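Local coordinates for protein type 6 secretion amidase effector 2 (Salmonella typhi, PDB 6WIN) that probably acts as an antibacterial type VI secretion toxin, an amidase that hydrolyses peptide bonds in the peptidoglycan of rival cells, at residues Y3-A8 with A74-G79; K9-T14 with Q28-V33; V87-Q90 with A96-R99. One frame throughout, in Å; residues are numbered along the deposited sequence.

Contact 1. Residues Y3-A8 with A74-G79; sequences YVYANA and AAFFLG
Phe76, on strand 74-81, receives Ala8 at the root of its side chain and Tyr5 at its outer part. The tight part is small and apolar. Ala8 CB rests 3.8 Å from Phe76 CB and 3.9 Å from Phe76 CG, so the methyl fills the corner where the ring leaves the strand. Further out, Tyr5 CB reaches Phe76 CE1 at 3.7 Å, and Tyr5 CD2 comes over one face of the phenyl ring. The planes of the two rings make 47°, with centroids 5.8 Å apart. Tyr5 sends its phenol past the phenyl ring toward Tyr30, because chi1 of -175° swings CG opposite the backbone nitrogen. The phenyl ring lies buried among Leu11, Leu26, Ile27, Val56 and selenomethionine Met88, the helix 23-30 residues among them joining this contact to the main helix.

The loose side lies toward the loop and the far end of the strand. Leu78 CD2 comes no nearer than 4.4 Å to Ala8 C, where Leu78 and Gly79 form a classic beta bulge against strand 84-89. The open side is the type I turn from Tyr5 to Ala8, whose middle residues face outward. The turn is closed by Ala8 N to Tyr5 O at 3.0 Å, and it brings Asn7 N over one face of the Tyr5 ring, offset toward its rim. It also aims both Tyr5 and Ala8 at the same phenyl group. Backbone bonds of Tyr3 to Val56 and Tyr5 to Gly54 hold the incoming chain in place. Since the pairing of the two segments is made by carbon contacts alone, it depends on matching shape and the exclusion of water, while directional bonding is left to the backbones.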
loop_
_atom_site.group_PDB
_atom_site.type_symbol
_atom_site.label_atom_id
_atom_site.label_comp_id
_atom_site.label_asym_id
_atom_site.label_seq_id
_atom_site.Cartn_x
_atom_site.Cartn_y
_atom_site.Cartn_z
ATOM N N TYR A 3 -0.532 -6.199 10.077
ATOM C CA TYR A 3 0.895 -5.876 10.038
ATOM C C TYR A 3 1.076 -4.385 10.299
ATOM O O TYR A 3 0.485 -3.548 9.605
ATOM C CB TYR A 3 1.549 -6.252 8.700
ATOM C CG TYR A 3 1.543 -7.725 8.343
ATOM C CD1 TYR A 3 2.444 -8.613 8.931
ATOM C CD2 TYR A 3 0.643 -8.230 7.407
ATOM C CE1 TYR A 3 2.452 -9.959 8.588
ATOM C CE2 TYR A 3 0.638 -9.571 7.060
ATOM C CZ TYR A 3 1.543 -10.435 7.657
ATOM O OH TYR A 3 1.551 -11.768 7.310
ATOM N N VAL A 4 1.893 -4.061 11.303
ATOM C CA VAL A 4 2.150 -2.693 11.741
ATOM C C VAL A 4 3.638 -2.601 12.082
ATOM O O VAL A 4 4.084 -3.182 13.079
ATOM C CB VAL A 4 1.292 -2.295 12.956
ATOM C CG1 VAL A 4 1.612 -0.859 13.405
ATOM C CG2 VAL A 4 -0.212 -2.457 12.653
ATOM N N TYR A 5 4.409 -1.891 11.252
ATOM C CA TYR A 5 5.821 -1.630 11.532
ATOM C C TYR A 5 5.912 -0.326 12.310
ATOM O O TYR A 5 5.720 0.757 11.745
ATOM C CB TYR A 5 6.647 -1.566 10.249
ATOM C CG TYR A 5 8.144 -1.414 10.475
ATOM C CD1 TYR A 5 8.778 -2.040 11.547
ATOM C CD2 TYR A 5 8.926 -0.648 9.610
ATOM C CE1 TYR A 5 10.145 -1.909 11.757
ATOM C CE2 TYR A 5 10.309 -0.509 9.811
ATOM C CZ TYR A 5 10.907 -1.146 10.888
ATOM O OH TYR A 5 12.258 -1.018 11.107
ATOM N N ALA A 6 6.193 -0.434 13.608
ATOM C CA ALA A 6 6.211 0.721 14.496
ATOM C C ALA A 6 7.317 1.713 14.153
ATOM O O ALA A 6 7.310 2.835 14.673
ATOM C CB ALA A 6 6.375 0.252 15.945
ATOM N N ASN A 7 8.266 1.335 13.306
ATOM C CA ASN A 7 9.350 2.225 12.925
ATOM C C ASN A 7 9.242 2.669 11.472
ATOM O O ASN A 7 10.214 3.194 10.916
ATOM C CB ASN A 7 10.694 1.552 13.187
ATOM C CG ASN A 7 11.265 1.926 14.530
ATOM O OD1 ASN A 7 11.894 2.975 14.669
ATOM N ND2 ASN A 7 11.057 1.067 15.535
ATOM N N ALA A 8 8.074 2.468 10.851
ATOM C CA ALA A 8 7.893 2.858 9.458
ATOM C C ALA A 8 8.209 4.332 9.252
ATOM O O ALA A 8 8.742 4.718 8.206
ATOM C CB ALA A 8 6.463 2.544 9.006
ATOM N N ALA A 74 2.211 -1.177 -2.945
ATOM C CA ALA A 74 2.147 -1.473 -1.522
ATOM C C ALA A 74 2.973 -0.433 -0.784
ATOM O O ALA A 74 3.895 0.156 -1.355
ATOM C CB ALA A 74 2.649 -2.892 -1.205
ATOM N N ALA A 75 2.636 -0.195 0.483
ATOM C CA ALA A 75 3.297 0.877 1.218
ATOM C C ALA A 75 3.005 0.735 2.706
ATOM O O ALA A 75 2.186 -0.086 3.123
ATOM C CB ALA A 75 2.848 2.256 0.707
ATOM N N PHE A 76 3.698 1.547 3.504
ATOM C CA PHE A 76 3.379 1.717 4.917
ATOM C C PHE A 76 2.530 2.971 5.089
ATOM O O PHE A 76 2.898 4.043 4.603
ATOM C CB PHE A 76 4.635 1.850 5.785
ATOM C CG PHE A 76 5.535 0.640 5.789
ATOM C CD1 PHE A 76 5.220 -0.481 6.556
ATOM C CD2 PHE A 76 6.710 0.638 5.062
ATOM C CE1 PHE A 76 6.062 -1.579 6.587
ATOM C CE2 PHE A 76 7.559 -0.460 5.085
ATOM C CZ PHE A 76 7.224 -1.576 5.848
ATOM N N PHE A 77 1.414 2.842 5.802
ATOM C CA PHE A 77 0.578 4.001 6.095
ATOM C C PHE A 77 1.269 4.933 7.089
ATOM O O PHE A 77 1.854 4.480 8.076
ATOM C CB PHE A 77 -0.760 3.541 6.662
ATOM C CG PHE A 77 -1.648 4.655 7.101
ATOM C CD1 PHE A 77 -2.371 5.387 6.168
ATOM C CD2 PHE A 77 -1.785 4.960 8.449
ATOM C CE1 PHE A 77 -3.216 6.426 6.576
ATOM C CE2 PHE A 77 -2.622 5.986 8.866
ATOM C CZ PHE A 77 -3.341 6.721 7.932
ATOM N N LEU A 78 1.189 6.243 6.838
ATOM C CA LEU A 78 1.724 7.222 7.787
ATOM C C LEU A 78 0.666 8.121 8.411
ATOM O O LEU A 78 0.759 8.427 9.597
ATOM C CB LEU A 78 2.794 8.110 7.126
ATOM C CG LEU A 78 4.087 7.470 6.618
ATOM C CD1 LEU A 78 5.000 8.541 6.009
ATOM C CD2 LEU A 78 4.811 6.680 7.711
ATOM N N GLY A 79 -0.326 8.568 7.648
ATOM C CA GLY A 79 -1.340 9.472 8.165
ATOM C C GLY A 79 -2.296 9.849 7.053
ATOM O O GLY A 79 -2.136 9.433 5.901
#

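Contact 2. Residues K9-T14 with Q28-V33; sequences KALQDT and QHYIRV
The side chains of Leu11 and Tyr30 run antiparallel alongside one another, and the leucine methyl CD2 sits over one face of the phenol ring, 3.3 Å from Tyr30 CZ and 3.4 Å from Tyr30 OH. This is tight packing at the hydroxyl end of the ring. The opposite face carries His29 CD2, 3.6 Å above the centre, so the ring is sandwiched. A type II turn begins at Leu11, whose carbonyl O accepts two bonds from Thr14, the last residue of the turn. Past the bend, Gln12 and Asp13 turn to the edge of the sheet, Gln12 OE1 accepting from Lys102 N and the backbone of Asp13 bonding to that of Val100. The N-terminal loop thus bridges the sheet and the C-terminal end of helix 23-30, where Tyr30 is the last helical residue; a helix packed on an antiparallel sheet is consistent with the papain-like fold of NlpC/P60-type amidases. At Thr14 the backbone N (3.0 Å) and the hydroxyl OG1 (2.7 Å) both bond to Leu11 O, the hydroxyl in the carbonyl plane on a lone pair at 133°. One water donates to Thr14 OG1 and lies 2.7 Å from Tyr30 OH, at the edge of the ring and in its plane.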
loop_
_atom_site.group_PDB
_atom_site.type_symbol
_atom_site.label_atom_id
_atom_site.label_comp_id
_atom_site.label_asym_id
_atom_site.label_seq_id
_atom_site.Cartn_x
_atom_site.Cartn_y
_atom_site.Cartn_z
ATOM N N LYS A 9 7.898 5.174 10.242
ATOM C CA LYS A 9 8.179 6.597 10.097
ATOM C C LYS A 9 9.672 6.870 10.004
ATOM O O LYS A 9 10.073 7.885 9.425
ATOM C CB LYS A 9 7.560 7.381 11.255
ATOM N N ALA A 10 10.510 5.972 10.525
ATOM C CA ALA A 10 11.948 6.184 10.507
ATOM C C ALA A 10 12.583 5.865 9.157
ATOM O O ALA A 10 13.751 6.213 8.947
ATOM C CB ALA A 10 12.601 5.340 11.606
ATOM N N LEU A 11 11.850 5.231 8.232
ATOM C CA LEU A 11 12.447 4.794 6.967
ATOM C C LEU A 11 12.801 5.944 6.020
ATOM O O LEU A 11 13.483 5.702 5.013
ATOM C CB LEU A 11 11.503 3.843 6.231
ATOM C CG LEU A 11 11.171 2.510 6.899
ATOM C CD1 LEU A 11 9.923 1.900 6.266
ATOM C CD2 LEU A 11 12.351 1.548 6.808
ATOM N N GLN A 12 12.322 7.159 6.274
ATOM C CA GLN A 12 12.615 8.253 5.358
ATOM C C GLN A 12 14.120 8.354 5.134
ATOM O O GLN A 12 14.904 8.297 6.082
ATOM C CB GLN A 12 12.074 9.571 5.903
ATOM C CG GLN A 12 12.554 10.791 5.116
ATOM C CD GLN A 12 11.730 11.030 3.857
ATOM O OE1 GLN A 12 10.710 10.373 3.638
ATOM N NE2 GLN A 12 12.162 11.973 3.030
ATOM N N ASP A 13 14.515 8.430 3.866
ATOM C CA ASP A 13 15.877 8.637 3.418
ATOM C C ASP A 13 16.732 7.384 3.531
ATOM O O ASP A 13 17.926 7.466 3.252
ATOM C CB ASP A 13 16.567 9.771 4.179
ATOM C CG ASP A 13 16.190 11.124 3.643
ATOM O OD1 ASP A 13 15.561 11.159 2.565
ATOM O OD2 ASP A 13 16.524 12.141 4.291
ATOM N N THR A 14 16.172 6.234 3.911
ATOM C CA THR A 14 16.999 5.039 3.923
ATOM C C THR A 14 17.242 4.556 2.497
ATOM O O THR A 14 16.576 4.974 1.547
ATOM C CB THR A 14 16.372 3.909 4.759
ATOM O OG1 THR A 14 15.037 3.632 4.312
ATOM C CG2 THR A 14 16.343 4.273 6.236
ATOM N N GLN A 28 8.588 -6.461 2.540
ATOM C CA GLN A 28 9.090 -7.795 2.840
ATOM C C GLN A 28 10.444 -7.750 3.521
ATOM O O GLN A 28 10.790 -8.678 4.260
ATOM C CB GLN A 28 9.179 -8.621 1.559
ATOM C CG GLN A 28 7.813 -9.005 0.977
ATOM C CD GLN A 28 7.921 -9.602 -0.415
ATOM O OE1 GLN A 28 8.900 -9.371 -1.128
ATOM N NE2 GLN A 28 6.911 -10.372 -0.813
ATOM N N HIS A 29 11.227 -6.696 3.269
ATOM C CA HIS A 29 12.532 -6.586 3.901
ATOM C C HIS A 29 12.395 -6.437 5.410
ATOM O O HIS A 29 13.156 -7.050 6.172
ATOM C CB HIS A 29 13.307 -5.404 3.313
ATOM C CG HIS A 29 14.690 -5.261 3.867
ATOM N ND1 HIS A 29 15.766 -5.960 3.364
ATOM C CD2 HIS A 29 15.167 -4.527 4.898
ATOM C CE1 HIS A 29 16.851 -5.649 4.051
ATOM N NE2 HIS A 29 16.515 -4.781 4.989
ATOM N N TYR A 30 11.404 -5.664 5.865
ATOM C CA TYR A 30 11.239 -5.425 7.292
ATOM C C TYR A 30 10.223 -6.336 7.973
ATOM O O TYR A 30 10.358 -6.586 9.175
ATOM C CB TYR A 30 10.855 -3.967 7.538
ATOM C CG TYR A 30 11.976 -3.015 7.169
ATOM C CD1 TYR A 30 12.992 -2.721 8.072
ATOM C CD2 TYR A 30 12.037 -2.448 5.905
ATOM C CE1 TYR A 30 14.026 -1.863 7.724
ATOM C CE2 TYR A 30 13.045 -1.595 5.554
ATOM C CZ TYR A 30 14.047 -1.311 6.462
ATOM O OH TYR A 30 15.056 -0.458 6.095
ATOM N N ILE A 31 9.211 -6.823 7.251
ATOM C CA ILE A 31 8.094 -7.580 7.829
ATOM C C ILE A 31 7.814 -8.789 6.949
ATOM O O ILE A 31 7.735 -8.658 5.725
ATOM C CB ILE A 31 6.804 -6.734 7.931
ATOM C CG1 ILE A 31 7.101 -5.305 8.382
ATOM C CG2 ILE A 31 5.768 -7.421 8.836
ATOM C CD1 ILE A 31 7.485 -5.194 9.825
ATOM N N ARG A 32 7.617 -9.962 7.565
ATOM C CA ARG A 32 7.273 -11.159 6.793
ATOM C C ARG A 32 5.794 -11.111 6.411
ATOM O O ARG A 32 4.941 -11.792 6.983
ATOM C CB ARG A 32 7.593 -12.435 7.563
ATOM C CG ARG A 32 7.377 -13.695 6.705
ATOM C CD ARG A 32 8.247 -14.865 7.133
ATOM N NE ARG A 32 9.616 -14.454 7.440
ATOM C CZ ARG A 32 10.537 -15.273 7.943
ATOM N NH1 ARG A 32 10.221 -16.540 8.190
ATOM N NH2 ARG A 32 11.764 -14.830 8.211
ATOM N N VAL A 33 5.484 -10.296 5.398
ATOM C CA VAL A 33 4.115 -10.252 4.886
ATOM C C VAL A 33 3.839 -11.317 3.834
ATOM O O VAL A 33 2.683 -11.482 3.419
ATOM C CB VAL A 33 3.812 -8.856 4.312
ATOM C CG1 VAL A 33 3.897 -7.827 5.419
ATOM C CG2 VAL A 33 4.800 -8.530 3.198
HETATM O O HOH W 1 14.955 0.978 3.850
#

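Contact 3. Residues V87-Q90 with A96-R99; sequences VMDQ and AKPR
The carboxylate of Asp89 is the flat group met across the contact: Lys97 NZ lies 2.7 Å from Asp89 OD1, nearly along the C-O axis, in a salt bridge. The other oxygen, OD2, forms a salt bridge with Arg103 NE and a hydrogen bond with His73 NE2. The guanidinium of Arg99 has Pro98 CB 4.0 Å above one face and turns away to a salt bridge with Glu15, while the Gln90 amide gives its NE2 to Gln22 O and Val17 O. The lysine chain runs roughly perpendicular to the Asp89 side chain. Bent at chi2 (70°) and extended beyond, it lays Lys97 CE 3.8 Å from Gln90 CA and 3.2 Å from Asp89 O, so its aliphatic part packs along the strand end. NZ also bonds to Ser101 OG. The contact thereby ties the loop between strands 84-89 and 101-106 back to the end of the first of them. His73 precedes strand 74-81, and a histidine paired with an acidic residue on the neighbouring strand 84-89 recalls the catalytic arrangement of papain-like amidases, though such a role is only inferred here. Bonds at both oxygens should restrict rotation of the carboxylate, and Lys97 may thereby help hold Asp89 toward His73.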
loop_
_atom_site.group_PDB
_atom_site.type_symbol
_atom_site.label_atom_id
_atom_site.label_comp_id
_atom_site.label_asym_id
_atom_site.label_seq_id
_atom_site.Cartn_x
_atom_site.Cartn_y
_atom_site.Cartn_z
ATOM N N VAL A 87 1.996 8.041 2.712
ATOM C CA VAL A 87 2.552 6.696 2.830
ATOM C C VAL A 87 4.076 6.762 2.781
ATOM O O VAL A 87 4.669 7.755 2.361
ATOM C CB VAL A 87 2.034 5.738 1.730
ATOM C CG1 VAL A 87 0.503 5.760 1.652
ATOM C CG2 VAL A 87 2.664 6.076 0.378
HETATM N N MSE A 88 4.704 5.676 3.222
HETATM C CA MSE A 88 6.139 5.438 3.061
HETATM C C MSE A 88 6.360 4.276 2.083
HETATM O O MSE A 88 5.837 3.163 2.304
HETATM C CB MSE A 88 6.765 5.143 4.433
HETATM C CG MSE A 88 8.285 4.984 4.460
HETATM SE SE MSE A 88 9.164 6.715 4.272
HETATM C CE MSE A 88 8.771 7.549 6.089
ATOM N N ASP A 89 7.088 4.510 0.988
ATOM C CA ASP A 89 7.195 3.475 -0.033
ATOM C C ASP A 89 8.513 3.578 -0.793
ATOM O O ASP A 89 9.402 4.368 -0.460
ATOM C CB ASP A 89 5.985 3.508 -0.989
ATOM C CG ASP A 89 5.807 4.847 -1.719
ATOM O OD1 ASP A 89 6.654 5.753 -1.593
ATOM O OD2 ASP A 89 4.789 4.977 -2.441
ATOM N N GLN A 90 8.640 2.726 -1.805
ATOM C CA GLN A 90 9.746 2.761 -2.745
ATOM C C GLN A 90 9.247 2.154 -4.048
ATOM O O GLN A 90 8.193 1.517 -4.090
ATOM C CB GLN A 90 10.968 1.982 -2.225
ATOM C CG GLN A 90 10.887 0.481 -2.523
ATOM C CD GLN A 90 12.087 -0.312 -2.024
ATOM O OE1 GLN A 90 12.979 0.224 -1.366
ATOM N NE2 GLN A 90 12.108 -1.606 -2.337
ATOM N N ALA A 96 13.199 9.151 -9.907
ATOM C CA ALA A 96 12.068 9.715 -9.182
ATOM C C ALA A 96 12.027 9.260 -7.731
ATOM O O ALA A 96 11.422 9.939 -6.892
ATOM C CB ALA A 96 10.756 9.341 -9.877
ATOM N N LYS A 97 12.667 8.140 -7.416
ATOM C CA LYS A 97 12.586 7.528 -6.090
ATOM C C LYS A 97 13.973 7.036 -5.702
ATOM O O LYS A 97 14.213 5.829 -5.600
ATOM C CB LYS A 97 11.561 6.385 -6.095
ATOM C CG LYS A 97 11.002 5.988 -4.728
ATOM C CD LYS A 97 10.085 7.058 -4.132
ATOM C CE LYS A 97 9.425 6.551 -2.865
ATOM N NZ LYS A 97 8.601 7.576 -2.164
ATOM N N PRO A 98 14.930 7.955 -5.499
ATOM C CA PRO A 98 16.286 7.517 -5.123
ATOM C C PRO A 98 16.350 6.846 -3.760
ATOM O O PRO A 98 17.183 5.951 -3.559
ATOM C CB PRO A 98 17.100 8.821 -5.153
ATOM C CG PRO A 98 16.094 9.897 -4.929
ATOM C CD PRO A 98 14.849 9.422 -5.628
ATOM N N ARG A 99 15.502 7.255 -2.817
ATOM C CA ARG A 99 15.486 6.685 -1.480
ATOM C C ARG A 99 14.077 6.220 -1.130
ATOM O O ARG A 99 13.102 6.534 -1.820
ATOM C CB ARG A 99 15.965 7.695 -0.432
ATOM C CG ARG A 99 17.131 8.577 -0.872
ATOM C CD ARG A 99 18.458 7.818 -1.008
ATOM N NE ARG A 99 19.370 8.591 -1.841
ATOM C CZ ARG A 99 20.296 8.081 -2.645
ATOM N NH1 ARG A 99 20.474 6.778 -2.723
ATOM N NH2 ARG A 99 21.045 8.890 -3.380
#

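How the contacts relate
Contacts 1 and 2 are close neighbours, their centres about 8 Å apart, and contact 2 is nested within the loop that contact 1 closes. Contact 3 follows later in the chain, its centre about 13 Å from that of contact 1 and 11 Å from that of contact 2. Strands 74-81 and 84-89, adjacent in the antiparallel sheet, link contacts 1 and 3, with Phe76 O probably bonded to Met88 N. The side chain of selenomethionine Met88, from segment 87-90, reaches contacts 1 and 2, its CE lying against Ala8 and Gln12. Through contacts 1 and 2 the N-terminal segment packs on both strand 74-81 and the end of helix 23-30, and contact 3 closes the sheet's edge loop beside them.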